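Local coordinates for uncharacterized protein (Bacteroides cellulosilyticus, PDB 5JVK) that probably hydrolyses glycosidic bonds in carbohydrate chains, as a family 39 glycoside hydrolase of a gut symbiont, at residues 106-111 with 128-133; 373-378 with 392-397; 453-458 with 487-492. All blocks are in the same frame, centred on the assembly; numbering follows the deposited sequence.

Contact 1: 106-111 with 128-133; sequences MGVCVH and AGFTRI
Val108 sits squarely over the Phe130 ring: its CB lies 3.7 Å from the ring centroid and only 4° off the normal, a CH-pi contact. CG1 of Val108 leans over the same ring, reaching Phe130 CD2 at 3.8 Å. Met106 arrives at about a right angle to Phe130; its chain bends at chi3 (63°), which turns the terminal methyl back so that Met106 CE meets Phe130 CE1 at 3.5 Å. Further along, Val110 CG2 meets Ile133 CG2 at 3.7 Å. Backbone bonds around the parallel pair Val108 with Ile133 set the spacing: Thr131 N, in the loop before strand 132-138, donates to Met106 O (3.1 Å), with Arg132 N adding a weak bond to the same oxygen, and Val108 N donates to Arg132 O (3.1 Å). Ahead of Phe130, Gly129 takes positive phi and ends helix 118-127 in a Schellman motif. Outside the pair, Ile125 of that helix touches Val108, Val110 and Phe130, while Tyr361 of helix 350-366 backs Met106 and Phe130. This is the first beta-alpha-beta unit of the (beta/alpha)8 barrel. Its side chains facing helix 118-127 meet mainly by apolar and CH-pi contacts, so their cohesion is largely hydrophobic.

Contact 2: 373-378 with 392-397; sequences VFWYDF and FGLLRS
Phe392 meets Tyr376 in a T-shaped (edge-to-face) pair, the tyrosine edge turned to the phenylalanine face with centroids 5.5 Å apart and planes at 72°. Tyr376 CD2 is the atom that comes in over that face. The carboxylate of Asp377 stands nearly perpendicular to the same phenylalanine ring, and its OD1 lies 3.5 Å from Phe392 CB. Two donors grip the carbonyl of Phe392. Trp375 NE1 reaches Phe392 O at 3.2 Å, nearly along the C=O axis, while Asp377 N, just after a cis peptide bond, comes to that oxygen from above the carbonyl plane. Together they tie the indole and the residue after the cis peptide to one carbonyl. Gly393 follows, its CA making a CH...O contact of 3.3 Å with Asp377 O. Leu394 then donates its N to Phe378 O (2.8 Å) from above the carbonyl plane, and its side chain forks: CD2 lies over a face of the Trp375 indole, 3.4 Å from NE1, while CD1 faces Phe378 CD2. Leu395 N gives the straighter second bond to Phe378 O (3.0 Å), in the carbonyl plane. With CG anti to the carbonyl carbon (chi1 -54°), the Leu395 side chain runs alongside Phe378, bringing CD1 to 3.4 Å from Phe378 CE1. This loop after the eighth barrel strand is folded over the residues that follow strand 373-375, on the side where (beta/alpha)8 barrels carry their active site; Tyr376 lies near a bound glycerol, probably from the crystallisation liquor, and its OH bonds to His111. Leu357 of helix 350-366 packs on Trp375 and Leu394, Leu124 of helix 118-127 touches Phe378 and Leu395, and Glu340 of strand 335-341 adjoins Tyr376.

Contact 3: 453-458 with 487-492; sequences TTIRVK and LNLSIL
Ile455 and Leu489 meet diagonally, two residues out of register, on one face of an antiparallel strand pair. Along the Leu489 side chain, CB lies 3.4 Å from Thr453 O and more loosely against Thr453 OG1. The next atom, CG, approaches Ile455 CG1 at 3.9 Å. At the tip, CD1 of Leu489 rests against Ile455 CG1, 3.7 Å away, and also touches Ile455 CD1; chi1 of Ile455 (60°) places CG1 between its backbone N and carbonyl carbon, turned to this leucine. Strands 453-458 and 484-489 form a two-stranded antiparallel sheet; the axes of 453-458 and 487-489 approach to 4.7 Å, with 146° between their N-to-C directions. Thr453 with Leu489 and Ile455 with Leu487 are hydrogen-bonded pairs, each joined by two backbone bonds, and Thr454 with Asn488 is the non-hydrogen-bonded pair between them. Ala445 and Thr447 of strand 439-447 and Asn429 of strand 429-436 pack against Leu489, so this face is turned to the neighbouring six-stranded sheet. On the other face, Thr454 and Asn488 lie side by side, and Thr454 OG1 donates to Asn488 OD1 at 2.9 Å, in the carbonyl plane, joining two exposed side chains. Val457 CG2 also meets Leu487 CD1 at 4.0 Å.

The three contacts follow in series along the chain. Contacts 1 and 2 lie near the middle of the molecule, centres about 9 Å apart, and share the eight-stranded barrel: strand 106-109, the first, neighbours strand 373-375, the last, so the pair marks where the barrel closes. There Cys109 N lies 2.7 Å from Trp375 O and Cys109 O 2.9 Å from Phe378 N, both probable hydrogen bonds. Contact 3 belongs to the beta-rich region after the barrel, its centre about 30 Å from that of contact 1 and 28 Å from that of contact 2. Helix 350-366 nevertheless borders all three, packing against Ile491 and Leu492 at contact 3, and so links barrel and C-terminal sheets.

Contact 1: 106-111 with 128-133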
loop_
_atom_site.group_PDB
_atom_site.type_symbol
_atom_site.label_atom_id
_atom_site.label_comp_id
_atom_site.label_asym_id
_atom_site.label_seq_id
_atom_site.Cartn_x
_atom_site.Cartn_y
_atom_site.Cartn_z
ATOM N N MET A 106 2.035 5.725 -4.420
ATOM C CA MET A 106 1.524 4.918 -3.306
ATOM C C MET A 106 0.154 4.348 -3.646
ATOM O O MET A 106 -0.796 5.100 -3.851
ATOM C CB MET A 106 1.433 5.732 -2.005
ATOM C CG MET A 106 2.759 5.880 -1.271
ATOM S SD MET A 106 2.637 6.622 0.371
ATOM C CE MET A 106 1.626 5.428 1.246
ATOM N N GLY A 107 0.065 3.020 -3.701
ATOM C CA GLY A 107 -1.204 2.315 -3.870
ATOM C C GLY A 107 -1.439 1.344 -2.730
ATOM O O GLY A 107 -0.545 1.110 -1.917
ATOM N N VAL A 108 -2.640 0.774 -2.676
ATOM C CA VAL A 108 -2.975 -0.252 -1.686
ATOM C C VAL A 108 -4.008 -1.237 -2.244
ATOM O O VAL A 108 -4.947 -0.838 -2.927
ATOM C CB VAL A 108 -3.476 0.382 -0.364
ATOM C CG1 VAL A 108 -4.799 1.119 -0.554
ATOM C CG2 VAL A 108 -3.590 -0.668 0.737
ATOM N N CYS A 109 -3.820 -2.524 -1.955
ATOM C CA CYS A 109 -4.758 -3.565 -2.388
ATOM C C CYS A 109 -5.971 -3.565 -1.471
ATOM O O CYS A 109 -5.823 -3.602 -0.250
ATOM C CB CYS A 109 -4.086 -4.938 -2.387
ATOM S SG CYS A 109 -2.796 -5.089 -3.643
ATOM N N VAL A 110 -7.162 -3.519 -2.068
ATOM C CA VAL A 110 -8.419 -3.371 -1.330
ATOM C C VAL A 110 -9.415 -4.456 -1.742
ATOM O O VAL A 110 -9.853 -4.506 -2.895
ATOM C CB VAL A 110 -9.065 -1.986 -1.579
ATOM C CG1 VAL A 110 -10.270 -1.783 -0.664
ATOM C CG2 VAL A 110 -8.046 -0.871 -1.381
ATOM N N HIS A 111 -9.763 -5.316 -0.788
ATOM C CA HIS A 111 -10.863 -6.264 -0.957
ATOM C C HIS A 111 -12.176 -5.562 -0.590
ATOM O O HIS A 111 -12.146 -4.527 0.085
ATOM C CB HIS A 111 -10.654 -7.490 -0.070
ATOM C CG HIS A 111 -9.385 -8.228 -0.353
ATOM N ND1 HIS A 111 -9.167 -8.905 -1.533
ATOM C CD2 HIS A 111 -8.263 -8.389 0.383
ATOM C CE1 HIS A 111 -7.968 -9.457 -1.508
ATOM N NE2 HIS A 111 -7.399 -9.159 -0.355
ATOM N N ALA A 128 -4.720 7.578 4.910
ATOM C CA ALA A 128 -3.431 6.870 4.861
ATOM C C ALA A 128 -2.475 7.429 3.796
ATOM O O ALA A 128 -1.292 7.078 3.792
ATOM C CB ALA A 128 -3.651 5.384 4.631
ATOM N N GLY A 129 -2.990 8.260 2.885
ATOM C CA GLY A 129 -2.177 8.975 1.898
ATOM C C GLY A 129 -2.127 8.349 0.514
ATOM O O GLY A 129 -1.432 8.858 -0.361
ATOM N N PHE A 130 -2.866 7.262 0.299
ATOM C CA PHE A 130 -2.828 6.541 -0.974
ATOM C C PHE A 130 -3.578 7.287 -2.080
ATOM O O PHE A 130 -4.601 7.931 -1.823
ATOM C CB PHE A 130 -3.420 5.139 -0.817
ATOM C CG PHE A 130 -2.668 4.264 0.150
ATOM C CD1 PHE A 130 -1.445 3.698 -0.206
ATOM C CD2 PHE A 130 -3.187 3.990 1.415
ATOM C CE1 PHE A 130 -0.750 2.888 0.682
ATOM C CE2 PHE A 130 -2.500 3.180 2.307
ATOM C CZ PHE A 130 -1.279 2.625 1.940
ATOM N N THR A 131 -3.047 7.204 -3.301
ATOM C CA THR A 131 -3.692 7.743 -4.507
ATOM C C THR A 131 -4.113 6.668 -5.516
ATOM O O THR A 131 -4.667 6.997 -6.569
ATOM C CB THR A 131 -2.752 8.713 -5.239
ATOM O OG1 THR A 131 -1.554 8.023 -5.606
ATOM C CG2 THR A 131 -2.418 9.897 -4.355
ATOM N N ARG A 132 -3.835 5.398 -5.212
ATOM C CA ARG A 132 -4.232 4.279 -6.064
ATOM C C ARG A 132 -4.791 3.145 -5.218
ATOM O O ARG A 132 -4.405 2.977 -4.060
ATOM C CB ARG A 132 -3.039 3.762 -6.866
ATOM C CG ARG A 132 -2.430 4.769 -7.825
ATOM C CD ARG A 132 -1.223 4.172 -8.523
ATOM N NE ARG A 132 -0.515 5.140 -9.362
ATOM C CZ ARG A 132 -0.889 5.529 -10.582
ATOM N NH1 ARG A 132 -1.995 5.054 -11.155
ATOM N NH2 ARG A 132 -0.145 6.414 -11.239
ATOM N N ILE A 133 -5.709 2.377 -5.801
ATOM C CA ILE A 133 -6.185 1.134 -5.193
ATOM C C ILE A 133 -6.221 0.020 -6.230
ATOM O O ILE A 133 -6.411 0.277 -7.417
ATOM C CB ILE A 133 -7.564 1.280 -4.502
ATOM C CG1 ILE A 133 -8.668 1.711 -5.490
ATOM C CG2 ILE A 133 -7.461 2.236 -3.318
ATOM C CD1 ILE A 133 -9.464 0.572 -6.103
#

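Contact 2: 373-378 with 392-397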
loop_
_atom_site.group_PDB
_atom_site.type_symbol
_atom_site.label_atom_id
_atom_site.label_comp_id
_atom_site.label_asym_id
_atom_site.label_seq_id
_atom_site.Cartn_x
_atom_site.Cartn_y
_atom_site.Cartn_z
ATOM N N VAL A 373 3.291 1.360 -6.591
ATOM C CA VAL A 373 3.671 0.324 -5.640
ATOM C C VAL A 373 2.499 0.115 -4.689
ATOM O O VAL A 373 2.208 0.979 -3.859
ATOM C CB VAL A 373 4.948 0.720 -4.871
ATOM C CG1 VAL A 373 5.291 -0.317 -3.807
ATOM C CG2 VAL A 373 6.102 0.908 -5.849
ATOM N N PHE A 374 1.840 -1.037 -4.820
ATOM C CA PHE A 374 0.589 -1.321 -4.116
ATOM C C PHE A 374 0.818 -2.210 -2.896
ATOM O O PHE A 374 1.235 -3.362 -3.033
ATOM C CB PHE A 374 -0.410 -1.994 -5.058
ATOM C CG PHE A 374 -0.916 -1.098 -6.150
ATOM C CD1 PHE A 374 -2.203 -0.573 -6.100
ATOM C CD2 PHE A 374 -0.109 -0.784 -7.242
ATOM C CE1 PHE A 374 -2.675 0.245 -7.114
ATOM C CE2 PHE A 374 -0.572 0.043 -8.254
ATOM C CZ PHE A 374 -1.859 0.555 -8.192
ATOM N N TRP A 375 0.538 -1.675 -1.709
ATOM C CA TRP A 375 0.654 -2.442 -0.475
ATOM C C TRP A 375 -0.424 -3.515 -0.409
ATOM O O TRP A 375 -1.602 -3.217 -0.620
ATOM C CB TRP A 375 0.532 -1.536 0.752
ATOM C CG TRP A 375 0.579 -2.291 2.049
ATOM C CD1 TRP A 375 -0.482 -2.796 2.747
ATOM C CD2 TRP A 375 1.749 -2.639 2.794
ATOM N NE1 TRP A 375 -0.044 -3.433 3.881
ATOM C CE2 TRP A 375 1.322 -3.351 3.935
ATOM C CE3 TRP A 375 3.118 -2.413 2.610
ATOM C CZ2 TRP A 375 2.215 -3.833 4.892
ATOM C CZ3 TRP A 375 4.006 -2.895 3.562
ATOM C CH2 TRP A 375 3.548 -3.596 4.690
ATOM N N TYR A 376 -0.021 -4.753 -0.116
ATOM C CA TYR A 376 -0.964 -5.826 0.184
ATOM C C TYR A 376 -1.007 -6.025 1.702
ATOM O O TYR A 376 0.019 -6.364 2.285
ATOM C CB TYR A 376 -0.583 -7.144 -0.501
ATOM C CG TYR A 376 -1.694 -8.155 -0.367
ATOM C CD1 TYR A 376 -2.738 -8.188 -1.287
ATOM C CD2 TYR A 376 -1.741 -9.036 0.717
ATOM C CE1 TYR A 376 -3.784 -9.088 -1.151
ATOM C CE2 TYR A 376 -2.783 -9.942 0.862
ATOM C CZ TYR A 376 -3.802 -9.964 -0.075
ATOM O OH TYR A 376 -4.838 -10.857 0.055
ATOM N N ASP A 377 -2.144 -5.805 2.372
ATOM C CA ASP A 377 -3.370 -5.196 1.830
ATOM C C ASP A 377 -3.925 -4.207 2.861
ATOM O O ASP A 377 -3.300 -3.989 3.906
ATOM C CB ASP A 377 -4.396 -6.273 1.420
ATOM C CG ASP A 377 -4.810 -7.197 2.566
ATOM O OD1 ASP A 377 -4.303 -7.073 3.703
ATOM O OD2 ASP A 377 -5.661 -8.071 2.310
ATOM N N PHE A 378 -5.070 -3.593 2.567
ATOM C CA PHE A 378 -5.581 -2.508 3.407
ATOM C C PHE A 378 -6.097 -2.984 4.758
ATOM O O PHE A 378 -5.720 -2.434 5.793
ATOM C CB PHE A 378 -6.673 -1.714 2.691
ATOM C CG PHE A 378 -7.082 -0.478 3.434
ATOM C CD1 PHE A 378 -8.357 -0.358 3.977
ATOM C CD2 PHE A 378 -6.166 0.554 3.638
ATOM C CE1 PHE A 378 -8.718 0.780 4.676
ATOM C CE2 PHE A 378 -6.522 1.691 4.343
ATOM C CZ PHE A 378 -7.800 1.804 4.861
ATOM N N PHE A 392 -2.008 -9.222 6.907
ATOM C CA PHE A 392 -1.310 -8.273 6.018
ATOM C C PHE A 392 -1.835 -6.832 6.108
ATOM O O PHE A 392 -1.264 -5.933 5.483
ATOM C CB PHE A 392 -1.394 -8.733 4.552
ATOM C CG PHE A 392 -0.383 -9.772 4.175
ATOM C CD1 PHE A 392 0.918 -9.400 3.835
ATOM C CD2 PHE A 392 -0.728 -11.120 4.132
ATOM C CE1 PHE A 392 1.856 -10.359 3.473
ATOM C CE2 PHE A 392 0.206 -12.083 3.770
ATOM C CZ PHE A 392 1.499 -11.703 3.440
ATOM N N GLY A 393 -2.904 -6.607 6.874
ATOM C CA GLY A 393 -3.616 -5.331 6.862
ATOM C C GLY A 393 -2.960 -4.151 7.560
ATOM O O GLY A 393 -2.094 -4.321 8.419
ATOM N N LEU A 394 -3.381 -2.953 7.162
ATOM C CA LEU A 394 -3.116 -1.713 7.899
ATOM C C LEU A 394 -4.171 -1.504 8.989
ATOM O O LEU A 394 -3.879 -0.931 10.039
ATOM C CB LEU A 394 -3.101 -0.510 6.951
ATOM C CG LEU A 394 -2.220 -0.611 5.702
ATOM C CD1 LEU A 394 -2.330 0.659 4.874
ATOM C CD2 LEU A 394 -0.767 -0.889 6.052
ATOM N N LEU A 395 -5.396 -1.951 8.716
ATOM C CA LEU A 395 -6.472 -1.991 9.705
ATOM C C LEU A 395 -6.775 -3.435 10.074
ATOM O O LEU A 395 -6.553 -4.347 9.275
ATOM C CB LEU A 395 -7.744 -1.354 9.141
ATOM C CG LEU A 395 -7.644 0.059 8.572
ATOM C CD1 LEU A 395 -8.991 0.475 8.004
ATOM C CD2 LEU A 395 -7.176 1.044 9.630
ATOM N N ARG A 396 -7.299 -3.629 11.281
ATOM C CA ARG A 396 -7.811 -4.928 11.714
ATOM C C ARG A 396 -9.213 -5.129 11.151
ATOM O O ARG A 396 -9.786 -4.211 10.556
ATOM C CB ARG A 396 -7.842 -5.007 13.238
ATOM C CG ARG A 396 -6.486 -4.789 13.885
ATOM C CD ARG A 396 -6.453 -5.304 15.312
ATOM N NE ARG A 396 -5.083 -5.364 15.814
ATOM C CZ ARG A 396 -4.392 -4.333 16.310
ATOM N NH1 ARG A 396 -4.924 -3.106 16.393
ATOM N NH2 ARG A 396 -3.141 -4.534 16.730
ATOM N N SER A 397 -9.765 -6.325 11.341
ATOM C CA SER A 397 -11.120 -6.650 10.858
ATOM C C SER A 397 -12.207 -5.717 11.416
ATOM O O SER A 397 -13.185 -5.429 10.725
ATOM C CB SER A 397 -11.472 -8.106 11.180
ATOM O OG SER A 397 -11.585 -8.297 12.577
#

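Contact 3: 453-458 with 487-492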
loop_
_atom_site.group_PDB
_atom_site.type_symbol
_atom_site.label_atom_id
_atom_site.label_comp_id
_atom_site.label_asym_id
_atom_site.label_seq_id
_atom_site.Cartn_x
_atom_site.Cartn_y
_atom_site.Cartn_z
ATOM N N THR A 453 20.783 2.092 16.874
ATOM C CA THR A 453 22.104 2.721 17.040
ATOM C C THR A 453 21.987 4.236 17.098
ATOM O O THR A 453 20.962 4.809 16.722
ATOM C CB THR A 453 23.084 2.397 15.885
ATOM O OG1 THR A 453 22.479 2.710 14.623
ATOM C CG2 THR A 453 23.489 0.950 15.901
ATOM N N THR A 454 23.062 4.864 17.565
ATOM C CA THR A 454 23.211 6.309 17.547
ATOM C C THR A 454 24.261 6.681 16.500
ATOM O O THR A 454 25.303 6.030 16.411
ATOM C CB THR A 454 23.642 6.827 18.928
ATOM O OG1 THR A 454 22.653 6.458 19.902
ATOM C CG2 THR A 454 23.812 8.345 18.920
ATOM N N ILE A 455 23.971 7.707 15.701
ATOM C CA ILE A 455 24.949 8.275 14.765
ATOM C C ILE A 455 24.994 9.797 14.872
ATOM O O ILE A 455 24.074 10.427 15.395
ATOM C CB ILE A 455 24.684 7.867 13.293
ATOM C CG1 ILE A 455 23.306 8.339 12.807
ATOM C CG2 ILE A 455 24.810 6.360 13.121
ATOM C CD1 ILE A 455 23.219 8.463 11.304
ATOM N N ARG A 456 26.082 10.366 14.364
ATOM C CA ARG A 456 26.286 11.804 14.334
ATOM C C ARG A 456 26.434 12.233 12.889
ATOM O O ARG A 456 27.419 11.896 12.252
ATOM C CB ARG A 456 27.527 12.169 15.145
ATOM C CG ARG A 456 27.269 12.115 16.635
ATOM C CD ARG A 456 28.543 12.101 17.458
ATOM N NE ARG A 456 28.244 12.369 18.866
ATOM C CZ ARG A 456 27.700 11.499 19.725
ATOM N NH1 ARG A 456 27.382 10.253 19.359
ATOM N NH2 ARG A 456 27.469 11.880 20.980
ATOM N N VAL A 457 25.441 12.951 12.373
ATOM C CA VAL A 457 25.456 13.454 10.999
ATOM C C VAL A 457 25.745 14.943 11.052
ATOM O O VAL A 457 25.104 15.661 11.822
ATOM C CB VAL A 457 24.094 13.240 10.305
ATOM C CG1 VAL A 457 24.161 13.663 8.839
ATOM C CG2 VAL A 457 23.654 11.786 10.430
ATOM N N LYS A 458 26.698 15.409 10.243
ATOM C CA LYS A 458 26.993 16.841 10.168
ATOM C C LYS A 458 25.768 17.576 9.635
ATOM O O LYS A 458 25.176 17.146 8.647
ATOM C CB LYS A 458 28.202 17.134 9.275
ATOM C CG LYS A 458 28.463 18.625 9.097
ATOM C CD LYS A 458 29.857 18.930 8.581
ATOM C CE LYS A 458 30.070 20.434 8.482
ATOM N NZ LYS A 458 31.232 20.789 7.622
ATOM N N LEU A 487 21.591 11.563 16.175
ATOM C CA LEU A 487 20.345 10.862 15.838
ATOM C C LEU A 487 20.321 9.467 16.447
ATOM O O LEU A 487 21.247 8.684 16.238
ATOM C CB LEU A 487 20.192 10.735 14.321
ATOM C CG LEU A 487 20.152 12.027 13.504
ATOM C CD1 LEU A 487 20.037 11.700 12.024
ATOM C CD2 LEU A 487 19.003 12.919 13.945
ATOM N N ASN A 488 19.252 9.165 17.184
ATOM C CA ASN A 488 19.046 7.848 17.781
ATOM C C ASN A 488 18.182 7.017 16.846
ATOM O O ASN A 488 16.953 7.082 16.898
ATOM C CB ASN A 488 18.397 7.983 19.158
ATOM C CG ASN A 488 19.294 8.699 20.151
ATOM O OD1 ASN A 488 20.462 8.345 20.316
ATOM N ND2 ASN A 488 18.753 9.721 20.813
ATOM N N LEU A 489 18.842 6.240 15.991
ATOM C CA LEU A 489 18.172 5.513 14.921
ATOM C C LEU A 489 17.481 4.257 15.436
ATOM O O LEU A 489 17.997 3.564 16.318
ATOM C CB LEU A 489 19.167 5.127 13.821
ATOM C CG LEU A 489 19.978 6.248 13.163
ATOM C CD1 LEU A 489 20.815 5.672 12.032
ATOM C CD2 LEU A 489 19.083 7.364 12.644
ATOM N N SER A 490 16.305 3.987 14.874
ATOM C CA SER A 490 15.612 2.719 15.040
ATOM C C SER A 490 15.280 2.146 13.664
ATOM O O SER A 490 15.567 2.762 12.631
ATOM C CB SER A 490 14.329 2.908 15.862
ATOM O OG SER A 490 13.326 3.587 15.126
ATOM N N ILE A 491 14.674 0.964 13.664
ATOM C CA ILE A 491 14.118 0.377 12.437
ATOM C C ILE A 491 13.063 1.283 11.785
ATOM O O ILE A 491 12.934 1.297 10.560
ATOM C CB ILE A 491 13.558 -1.058 12.660
ATOM C CG1 ILE A 491 12.378 -1.079 13.649
ATOM C CG2 ILE A 491 14.669 -1.995 13.127
ATOM C CD1 ILE A 491 11.708 -2.431 13.761
ATOM N N LEU A 492 12.336 2.040 12.608
ATOM C CA LEU A 492 11.330 2.990 12.140
ATOM C C LEU A 492 12.010 4.269 11.650
ATOM O O LEU A 492 12.733 4.900 12.418
ATOM C CB LEU A 492 10.371 3.334 13.275
ATOM C CG LEU A 492 9.576 2.163 13.872
ATOM C CD1 LEU A 492 9.230 2.422 15.333
ATOM C CD2 LEU A 492 8.331 1.895 13.040
#